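PDB 4N91: TRAP dicarboxylate transporter, DctP subunit from Anaerococcus prevoti, which binds D-glucuronate, in both its alpha and beta forms, and probably serves as the solute-binding component of a TRAP transport system. Local coordinates for residues N215-N223 with A284-F295; K30-Q41 with G61-E72. All coordinates share one frame; numbering follows the deposited sequence.

Contact 1: N215-N223 with A284-F295; sequences NNEMSLTDN and AKEKASEMGVEF. With BDP (beta-D-glucopyranuronic acid), chain C.
The F295 ring meets L220 and E217 obliquely, with L220 CD1 4.2 Å from F295 CE1 and the methylene CG of E217 a little farther off. Within its own segment V293 CG1 lies over one face of this ring, toward the rim, and S289 OG sits at the edge in the ring plane; the ring of Y232 also packs against it. L220 CD1 is shared, since it reaches V293 CG1 and also A288 CB at 4.0 Å, a branched aliphatic tip filling the angle between helix and strand.

Both branches of T221 meet the helix. With OG1 between the backbone N and the carbonyl carbon (chi1 55°), CG2 is directed at the helix backbone, 3.5 Å from A284 O, and also touches K287 CG and M291 SE, while OG1 lies 3.5 Å from A284 CB. The small A284 and A288 let the short helix 218-221 come close; A284 CB meets M218 SE at 3.8 Å. E217 OE2 lies against K285 CE, but its hydrogen bond goes to Y234 OH. No hydrogen bond crosses between the segments.

G292, with positive phi, follows the last helical turn in a Schellman motif, where a CB would jam against the preceding carbonyl O, so glycine suits the place. At the start of segment 215-223, N216 OD1 accepts a weak capping bond from M218 N, while N215 ND2 gives BDP O5 a hydrogen bond of 3.1 Å. The contact packs the short helix after strand 212-215 on the end of helix 256-290 and the strand beyond; N215 and N216, just before that short helix, belong to the glucuronate pocket.

Contact 2: K30-Q41 with G61-E72; sequences KTIIRVGHNQSQ and GDKYDIQVYPSE. With BDP (beta-D-glucopyranuronic acid), chain C.
Backbone hydrogen bonds dominate where strand 31-36 runs parallel to strand 64-69. T31, I33, V35 and H37 each donate to a carbonyl of segment 61-72, and the carbonyls of T31, I33 and V35 accept in return; Y69 N to V35 O is 2.7 Å. Beyond the strands the pairing continues: E72 N meets H37 O on a lone pair, and S71 N reaches Q39 O from above the carbonyl plane.

Apolar contacts occupy the face bearing I33, V35, I66 and V68, where beta-branched residues suit extended chain. I33 CB meets I66 CG1 at 3.9 Å, and I33 CG1 touches Y64 CD1. H37, its CG between backbone N and carbonyl carbon (chi1 70°), turns one ring face to P70 CA in a CH-pi contact, 3.7 Å from the centroid, while V68 CG1 lies at its edge. Q39 N donates to H37 ND1 and H46 meets NE2, fixing the ring's rotation.

Polar side chains line the other face: Y69 OH donates to Q67 OE1 and Q67 NE2 to D65 OD2. I32 CG2 lies 3.5 Å from Q67 OE1 and also covers one face of the R34 guanidinium.

Water-mediated and ligand contacts gather at the C-terminal ends. One water joins N38 ND2 to E72 OE2, which also accepts from G199 N; N38 ND2 donates to BDP O4 at 3.1 Å. This is the first beta-alpha-beta crossover of a periplasmic-binding-protein fold, with ligand-binding residues just beyond the strand's C-terminal end.

In the fold
From the N terminus, strand 31-36 leads through N38 and Q39 into helix 44-60, and contact 2 closes this first excursion when strand 64-69 returns as an edge strand of the five-stranded sheet. Contact 1 opens much later, at the end of strand 212-215, and closes after a loop containing strands 231-238 and 242-247 and most of the long helix 256-290. The two loops follow in series, neither nested nor crossed. Contact 1 ties the short helix after strand 212-215, one edge of the four-stranded sheet, to the end of helix 256-290 and to strand 294-296, the other edge. Although their centres are about 28 Å apart, the contacts meet through a probable hydrogen bond between D222 OD2 and S40 OG, and both supply residues to the bound glucuronate.

Contact 1: N215-N223 with A284-F295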
# COMPACT_ATOMS: atom_id res chain seq x y z
N ASN A 215 8.40 1.53 5.94
CA ASN A 215 6.97 1.35 6.00
C ASN A 215 6.35 2.40 6.89
O ASN A 215 7.04 3.24 7.45
CB ASN A 215 6.63 -0.03 6.56
CG ASN A 215 5.46 -0.65 5.85
OD1 ASN A 215 4.41 -0.02 5.71
ND2 ASN A 215 5.64 -1.88 5.35
N ASN A 216 5.04 2.30 7.04
CA ASN A 216 4.35 3.07 8.04
C ASN A 216 4.58 2.50 9.45
O ASN A 216 5.23 1.47 9.62
CB ASN A 216 2.86 3.16 7.72
CG ASN A 216 2.18 1.80 7.69
OD1 ASN A 216 2.32 0.98 8.63
ND2 ASN A 216 1.48 1.52 6.60
N GLU A 217 4.05 3.18 10.45
CA GLU A 217 4.30 2.82 11.84
C GLU A 217 3.66 1.51 12.29
O GLU A 217 4.12 0.92 13.26
CB GLU A 217 3.87 3.95 12.75
CG GLU A 217 4.53 5.28 12.43
CD GLU A 217 3.75 6.18 11.48
OE1 GLU A 217 3.05 5.69 10.56
OE2 GLU A 217 3.83 7.43 11.68
N MSE A 218 2.62 1.08 11.60
CA MSE A 218 1.90 -0.13 11.98
C MSE A 218 2.77 -1.38 11.82
O MSE A 218 2.58 -2.38 12.50
CB MSE A 218 0.59 -0.25 11.21
CG MSE A 218 -0.54 0.56 11.79
SE MSE A 218 -1.17 -0.37 13.33
CE MSE A 218 -2.58 -1.55 12.68
N SER A 219 3.76 -1.31 10.93
CA SER A 219 4.71 -2.41 10.78
C SER A 219 5.46 -2.66 12.06
O SER A 219 5.86 -3.79 12.33
CB SER A 219 5.74 -2.11 9.68
OG SER A 219 5.17 -2.32 8.39
N LEU A 220 5.75 -1.60 12.82
CA LEU A 220 6.56 -1.73 14.01
C LEU A 220 5.85 -2.53 15.09
O LEU A 220 6.47 -3.24 15.85
CB LEU A 220 6.88 -0.35 14.60
CG LEU A 220 7.70 0.59 13.72
CD1 LEU A 220 7.77 1.98 14.32
CD2 LEU A 220 9.10 0.01 13.52
N THR A 221 4.53 -2.36 15.15
CA THR A 221 3.75 -2.83 16.29
C THR A 221 2.94 -4.05 15.88
O THR A 221 3.16 -5.15 16.39
CB THR A 221 2.88 -1.70 16.87
OG1 THR A 221 2.06 -1.14 15.82
CG2 THR A 221 3.75 -0.61 17.48
N ASP A 222 2.05 -3.88 14.90
CA ASP A 222 1.18 -4.95 14.47
C ASP A 222 1.98 -6.14 13.93
O ASP A 222 1.60 -7.31 14.11
CB ASP A 222 0.19 -4.43 13.42
CG ASP A 222 -1.12 -5.17 13.46
OD1 ASP A 222 -1.61 -5.46 14.58
OD2 ASP A 222 -1.66 -5.45 12.38
N ASN A 223 3.10 -5.85 13.25
CA ASN A 223 3.92 -6.88 12.64
C ASN A 223 5.22 -7.13 13.40
O ASN A 223 6.01 -7.96 12.99
CB ASN A 223 4.19 -6.55 11.18
CG ASN A 223 2.92 -6.19 10.45
OD1 ASN A 223 2.54 -5.02 10.37
ND2 ASN A 223 2.18 -7.20 10.02
N ALA A 284 -0.40 3.04 17.23
CA ALA A 284 0.86 2.40 16.85
C ALA A 284 2.04 3.27 17.27
O ALA A 284 3.05 2.77 17.80
CB ALA A 284 0.89 2.14 15.37
N LYS A 285 1.92 4.57 17.07
CA LYS A 285 3.03 5.45 17.44
C LYS A 285 3.29 5.35 18.94
O LYS A 285 4.44 5.32 19.36
CB LYS A 285 2.74 6.90 17.07
CG LYS A 285 2.68 7.18 15.58
CD LYS A 285 2.35 8.64 15.36
CE LYS A 285 1.75 8.89 14.01
NZ LYS A 285 1.34 10.31 13.89
N GLU A 286 2.23 5.29 19.74
CA GLU A 286 2.37 5.24 21.19
C GLU A 286 2.97 3.91 21.64
O GLU A 286 3.88 3.86 22.48
CB GLU A 286 1.01 5.49 21.85
CG GLU A 286 0.92 5.05 23.31
CD GLU A 286 1.84 5.84 24.22
OE1 GLU A 286 2.34 6.90 23.78
OE2 GLU A 286 2.06 5.41 25.38
N LYS A 287 2.46 2.82 21.08
CA LYS A 287 2.94 1.49 21.42
C LYS A 287 4.41 1.33 21.00
O LYS A 287 5.21 0.76 21.74
CB LYS A 287 2.04 0.43 20.78
CG LYS A 287 2.56 -0.99 20.86
CD LYS A 287 2.28 -1.66 22.21
CE LYS A 287 2.97 -3.02 22.30
NZ LYS A 287 2.87 -3.81 21.03
N ALA A 288 4.77 1.86 19.83
CA ALA A 288 6.17 1.83 19.39
C ALA A 288 7.08 2.56 20.40
O ALA A 288 8.14 2.06 20.79
CB ALA A 288 6.31 2.45 18.01
N SER A 289 6.64 3.73 20.85
CA SER A 289 7.40 4.44 21.87
C SER A 289 7.59 3.57 23.11
O SER A 289 8.69 3.47 23.65
CB SER A 289 6.70 5.74 22.23
OG SER A 289 6.81 6.67 21.18
N GLU A 290 6.52 2.90 23.53
CA GLU A 290 6.58 2.08 24.72
C GLU A 290 7.50 0.88 24.54
O GLU A 290 8.10 0.41 25.51
CB GLU A 290 5.18 1.62 25.12
CG GLU A 290 4.26 2.75 25.53
CD GLU A 290 2.83 2.26 25.80
OE1 GLU A 290 2.50 1.13 25.40
OE2 GLU A 290 2.06 3.02 26.41
N MSE A 291 7.62 0.40 23.30
CA MSE A 291 8.49 -0.72 22.94
C MSE A 291 9.97 -0.29 22.87
O MSE A 291 10.85 -1.13 22.68
CB MSE A 291 8.11 -1.27 21.57
CG MSE A 291 6.86 -2.08 21.52
SE MSE A 291 6.46 -2.42 19.63
CE MSE A 291 8.00 -3.49 19.22
N GLY A 292 10.24 1.00 22.95
CA GLY A 292 11.61 1.48 22.88
C GLY A 292 12.02 2.04 21.53
O GLY A 292 13.19 2.33 21.31
N VAL A 293 11.07 2.21 20.62
CA VAL A 293 11.44 2.79 19.34
C VAL A 293 11.70 4.27 19.51
O VAL A 293 10.94 5.00 20.15
CB VAL A 293 10.35 2.55 18.27
CG1 VAL A 293 10.69 3.28 16.97
CG2 VAL A 293 10.16 1.07 18.03
N GLU A 294 12.79 4.71 18.91
CA GLU A 294 13.11 6.12 18.83
C GLU A 294 12.74 6.69 17.48
O GLU A 294 13.16 6.18 16.43
CB GLU A 294 14.59 6.34 19.12
CG GLU A 294 15.03 7.80 18.96
CD GLU A 294 16.50 7.99 19.20
OE1 GLU A 294 17.12 7.05 19.74
OE2 GLU A 294 17.04 9.06 18.85
N PHE A 295 11.93 7.73 17.50
CA PHE A 295 11.53 8.39 16.27
C PHE A 295 12.50 9.54 15.98
O PHE A 295 12.85 10.32 16.86
CB PHE A 295 10.07 8.86 16.36
CG PHE A 295 9.09 7.74 16.38
CD1 PHE A 295 8.76 7.09 15.21
CD2 PHE A 295 8.50 7.32 17.56
CE1 PHE A 295 7.87 6.05 15.20
CE2 PHE A 295 7.62 6.25 17.57
CZ PHE A 295 7.30 5.61 16.38
C1 BDP C . 1.88 -2.09 4.24
C2 BDP C . 0.84 -2.20 3.23
C3 BDP C . 0.74 -3.62 2.73
C4 BDP C . 1.99 -4.06 2.18
C5 BDP C . 3.06 -3.89 3.19
C6 BDP C . 4.46 -4.21 2.60
O2 BDP C . -0.39 -2.02 4.03
O3 BDP C . -0.33 -3.72 1.74
O4 BDP C . 1.96 -5.31 1.71
O5 BDP C . 3.12 -2.50 3.66
O6A BDP C . 4.58 -5.35 2.10
O1 BDP C . 2.10 -0.68 4.46
O6B BDP C . 5.41 -3.44 2.87

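Contact 2: K30-Q41 with G61-E72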
# COMPACT_ATOMS: atom_id res chain seq x y z
N LYS A 30 -25.25 -20.95 -1.00
CA LYS A 30 -24.87 -19.58 -1.36
C LYS A 30 -23.64 -19.55 -2.24
O LYS A 30 -22.90 -20.53 -2.35
CB LYS A 30 -24.55 -18.74 -0.12
CG LYS A 30 -25.42 -19.01 1.08
CD LYS A 30 -24.93 -18.19 2.27
CE LYS A 30 -25.86 -18.32 3.46
NZ LYS A 30 -27.25 -17.95 3.10
N THR A 31 -23.42 -18.40 -2.86
CA THR A 31 -22.22 -18.16 -3.64
C THR A 31 -21.15 -17.63 -2.68
O THR A 31 -21.37 -16.62 -2.02
CB THR A 31 -22.50 -17.14 -4.74
OG1 THR A 31 -23.49 -17.69 -5.63
CG2 THR A 31 -21.25 -16.82 -5.52
N ILE A 32 -20.02 -18.32 -2.62
CA ILE A 32 -18.92 -17.93 -1.75
C ILE A 32 -18.06 -16.87 -2.43
O ILE A 32 -17.54 -17.09 -3.53
CB ILE A 32 -18.00 -19.12 -1.44
CG1 ILE A 32 -18.82 -20.33 -0.99
CG2 ILE A 32 -16.95 -18.73 -0.40
CD1 ILE A 32 -18.96 -20.48 0.50
N ILE A 33 -17.89 -15.73 -1.76
CA ILE A 33 -17.00 -14.69 -2.24
C ILE A 33 -15.76 -14.66 -1.35
O ILE A 33 -15.86 -14.38 -0.17
CB ILE A 33 -17.67 -13.33 -2.21
CG1 ILE A 33 -18.96 -13.36 -3.04
CG2 ILE A 33 -16.75 -12.27 -2.74
CD1 ILE A 33 -18.76 -13.77 -4.50
N ARG A 34 -14.62 -15.00 -1.93
CA ARG A 34 -13.37 -15.10 -1.17
C ARG A 34 -12.56 -13.82 -1.29
O ARG A 34 -12.28 -13.33 -2.39
CB ARG A 34 -12.57 -16.31 -1.63
CG ARG A 34 -13.31 -17.61 -1.32
CD ARG A 34 -12.55 -18.86 -1.71
NE ARG A 34 -13.36 -20.04 -1.42
CZ ARG A 34 -14.33 -20.50 -2.22
NH1 ARG A 34 -14.59 -19.89 -3.36
NH2 ARG A 34 -15.03 -21.57 -1.87
N VAL A 35 -12.17 -13.29 -0.13
CA VAL A 35 -11.54 -11.99 -0.04
C VAL A 35 -10.28 -12.18 0.79
O VAL A 35 -10.33 -12.73 1.91
CB VAL A 35 -12.44 -10.97 0.66
CG1 VAL A 35 -11.74 -9.61 0.71
CG2 VAL A 35 -13.81 -10.88 -0.02
N GLY A 36 -9.14 -11.78 0.25
CA GLY A 36 -7.91 -11.92 0.98
C GLY A 36 -7.14 -10.65 1.24
O GLY A 36 -7.16 -9.70 0.46
N HIS A 37 -6.40 -10.67 2.35
CA HIS A 37 -5.43 -9.63 2.64
C HIS A 37 -4.33 -10.16 3.55
O HIS A 37 -4.43 -11.29 4.03
CB HIS A 37 -6.12 -8.40 3.23
CG HIS A 37 -6.65 -8.60 4.61
ND1 HIS A 37 -5.88 -8.39 5.73
CD2 HIS A 37 -7.86 -9.02 5.06
CE1 HIS A 37 -6.58 -8.65 6.81
NE2 HIS A 37 -7.80 -9.01 6.43
N ASN A 38 -3.26 -9.39 3.74
CA ASN A 38 -2.08 -9.87 4.42
C ASN A 38 -1.86 -9.33 5.83
O ASN A 38 -0.80 -9.52 6.41
CB ASN A 38 -0.83 -9.62 3.57
CG ASN A 38 -0.45 -8.16 3.49
OD1 ASN A 38 -1.13 -7.28 4.00
ND2 ASN A 38 0.68 -7.90 2.83
N GLN A 39 -2.85 -8.63 6.36
CA GLN A 39 -2.76 -7.96 7.66
C GLN A 39 -3.38 -8.78 8.77
O GLN A 39 -4.15 -9.72 8.54
CB GLN A 39 -3.44 -6.59 7.63
CG GLN A 39 -2.96 -5.69 6.48
CD GLN A 39 -1.60 -5.06 6.72
OE1 GLN A 39 -0.86 -5.40 7.66
NE2 GLN A 39 -1.26 -4.12 5.86
N SER A 40 -3.08 -8.41 10.00
CA SER A 40 -3.70 -9.05 11.13
C SER A 40 -5.18 -8.72 11.23
O SER A 40 -5.69 -7.76 10.61
CB SER A 40 -3.01 -8.60 12.41
OG SER A 40 -3.50 -7.36 12.86
N GLN A 41 -5.87 -9.48 12.07
CA GLN A 41 -7.29 -9.25 12.34
C GLN A 41 -7.57 -7.94 13.09
O GLN A 41 -8.71 -7.51 13.13
CB GLN A 41 -7.86 -10.43 13.09
CG GLN A 41 -7.98 -11.66 12.23
CD GLN A 41 -8.55 -12.83 12.98
OE1 GLN A 41 -9.73 -12.85 13.32
NE2 GLN A 41 -7.71 -13.81 13.27
N GLY A 61 -27.62 -11.38 1.93
CA GLY A 61 -27.00 -12.49 2.64
C GLY A 61 -27.55 -13.87 2.30
O GLY A 61 -26.87 -14.88 2.46
N ASP A 62 -28.80 -13.92 1.84
CA ASP A 62 -29.37 -15.18 1.40
C ASP A 62 -28.60 -15.73 0.20
O ASP A 62 -28.67 -16.93 -0.09
CB ASP A 62 -30.85 -15.01 1.01
CG ASP A 62 -31.75 -14.80 2.22
OD1 ASP A 62 -31.34 -15.16 3.34
OD2 ASP A 62 -32.88 -14.30 2.03
N LYS A 63 -27.85 -14.87 -0.49
CA LYS A 63 -27.27 -15.21 -1.78
C LYS A 63 -25.75 -15.31 -1.77
O LYS A 63 -25.17 -16.12 -2.51
CB LYS A 63 -27.67 -14.15 -2.81
CG LYS A 63 -27.34 -14.52 -4.23
CD LYS A 63 -27.98 -13.54 -5.21
CE LYS A 63 -27.67 -13.89 -6.65
NZ LYS A 63 -28.28 -12.91 -7.59
N TYR A 64 -25.09 -14.48 -0.97
CA TYR A 64 -23.64 -14.48 -0.94
C TYR A 64 -23.12 -14.69 0.47
O TYR A 64 -23.64 -14.13 1.43
CB TYR A 64 -23.08 -13.16 -1.49
CG TYR A 64 -23.44 -12.86 -2.93
CD1 TYR A 64 -22.73 -13.42 -3.98
CD2 TYR A 64 -24.49 -12.00 -3.23
CE1 TYR A 64 -23.06 -13.14 -5.30
CE2 TYR A 64 -24.82 -11.72 -4.54
CZ TYR A 64 -24.11 -12.29 -5.57
OH TYR A 64 -24.45 -12.00 -6.87
N ASP A 65 -22.09 -15.53 0.57
CA ASP A 65 -21.34 -15.66 1.80
C ASP A 65 -19.96 -15.07 1.54
O ASP A 65 -19.18 -15.63 0.79
CB ASP A 65 -21.22 -17.12 2.20
CG ASP A 65 -20.35 -17.32 3.43
OD1 ASP A 65 -20.06 -16.33 4.13
OD2 ASP A 65 -19.96 -18.47 3.70
N ILE A 66 -19.69 -13.90 2.12
CA ILE A 66 -18.37 -13.28 1.95
C ILE A 66 -17.42 -13.81 3.01
O ILE A 66 -17.71 -13.74 4.20
CB ILE A 66 -18.50 -11.74 2.00
CG1 ILE A 66 -19.17 -11.25 0.71
CG2 ILE A 66 -17.15 -11.09 2.19
CD1 ILE A 66 -19.57 -9.81 0.73
N GLN A 67 -16.29 -14.38 2.58
CA GLN A 67 -15.31 -14.92 3.51
C GLN A 67 -14.00 -14.17 3.43
O GLN A 67 -13.41 -14.07 2.36
CB GLN A 67 -15.09 -16.40 3.21
CG GLN A 67 -16.34 -17.21 3.41
CD GLN A 67 -16.17 -18.67 3.04
OE1 GLN A 67 -15.11 -19.08 2.56
NE2 GLN A 67 -17.22 -19.46 3.25
N VAL A 68 -13.57 -13.62 4.56
CA VAL A 68 -12.39 -12.77 4.61
C VAL A 68 -11.24 -13.57 5.20
O VAL A 68 -11.36 -14.15 6.28
CB VAL A 68 -12.63 -11.48 5.42
CG1 VAL A 68 -11.37 -10.60 5.43
CG2 VAL A 68 -13.80 -10.71 4.89
N TYR A 69 -10.13 -13.64 4.47
CA TYR A 69 -8.96 -14.39 4.87
C TYR A 69 -7.80 -13.44 5.18
O TYR A 69 -7.12 -12.95 4.27
CB TYR A 69 -8.54 -15.35 3.75
CG TYR A 69 -9.54 -16.45 3.45
CD1 TYR A 69 -10.63 -16.23 2.64
CD2 TYR A 69 -9.37 -17.72 4.00
CE1 TYR A 69 -11.54 -17.23 2.37
CE2 TYR A 69 -10.29 -18.72 3.74
CZ TYR A 69 -11.37 -18.46 2.93
OH TYR A 69 -12.30 -19.45 2.65
N PRO A 70 -7.56 -13.19 6.47
CA PRO A 70 -6.50 -12.26 6.85
C PRO A 70 -5.12 -12.92 6.86
O PRO A 70 -4.99 -14.09 6.52
CB PRO A 70 -6.89 -11.88 8.28
CG PRO A 70 -7.45 -13.15 8.81
CD PRO A 70 -8.25 -13.74 7.66
N SER A 71 -4.10 -12.13 7.22
CA SER A 71 -2.76 -12.63 7.57
C SER A 71 -2.17 -13.66 6.61
O SER A 71 -1.56 -14.69 7.01
CB SER A 71 -2.78 -13.17 9.00
OG SER A 71 -3.77 -14.15 9.13
N GLU A 72 -2.31 -13.38 5.33
CA GLU A 72 -1.69 -14.25 4.26
C GLU A 72 -2.19 -15.71 4.27
O GLU A 72 -1.48 -16.64 3.83
CB GLU A 72 -0.12 -14.25 4.29
CG GLU A 72 0.54 -12.88 4.00
CD GLU A 72 2.06 -12.87 3.95
OE1 GLU A 72 2.68 -13.93 4.15
OE2 GLU A 72 2.67 -11.78 3.68
C1 BDP C . 1.88 -2.09 4.24
C2 BDP C . 0.84 -2.20 3.23
C3 BDP C . 0.74 -3.62 2.73
C4 BDP C . 1.99 -4.06 2.18
C5 BDP C . 3.06 -3.89 3.19
C6 BDP C . 4.46 -4.21 2.60
O2 BDP C . -0.39 -2.02 4.03
O3 BDP C . -0.33 -3.72 1.74
O4 BDP C . 1.96 -5.31 1.71
O5 BDP C . 3.12 -2.50 3.66
O6A BDP C . 4.58 -5.35 2.10
O1 BDP C . 2.10 -0.68 4.46
O6B BDP C . 5.41 -3.44 2.87
O HOH W 1 2.12 -10.18 1.65
O HOH W 2 1.98 -10.13 6.07
O HOH W 3 -5.23 -14.28 11.49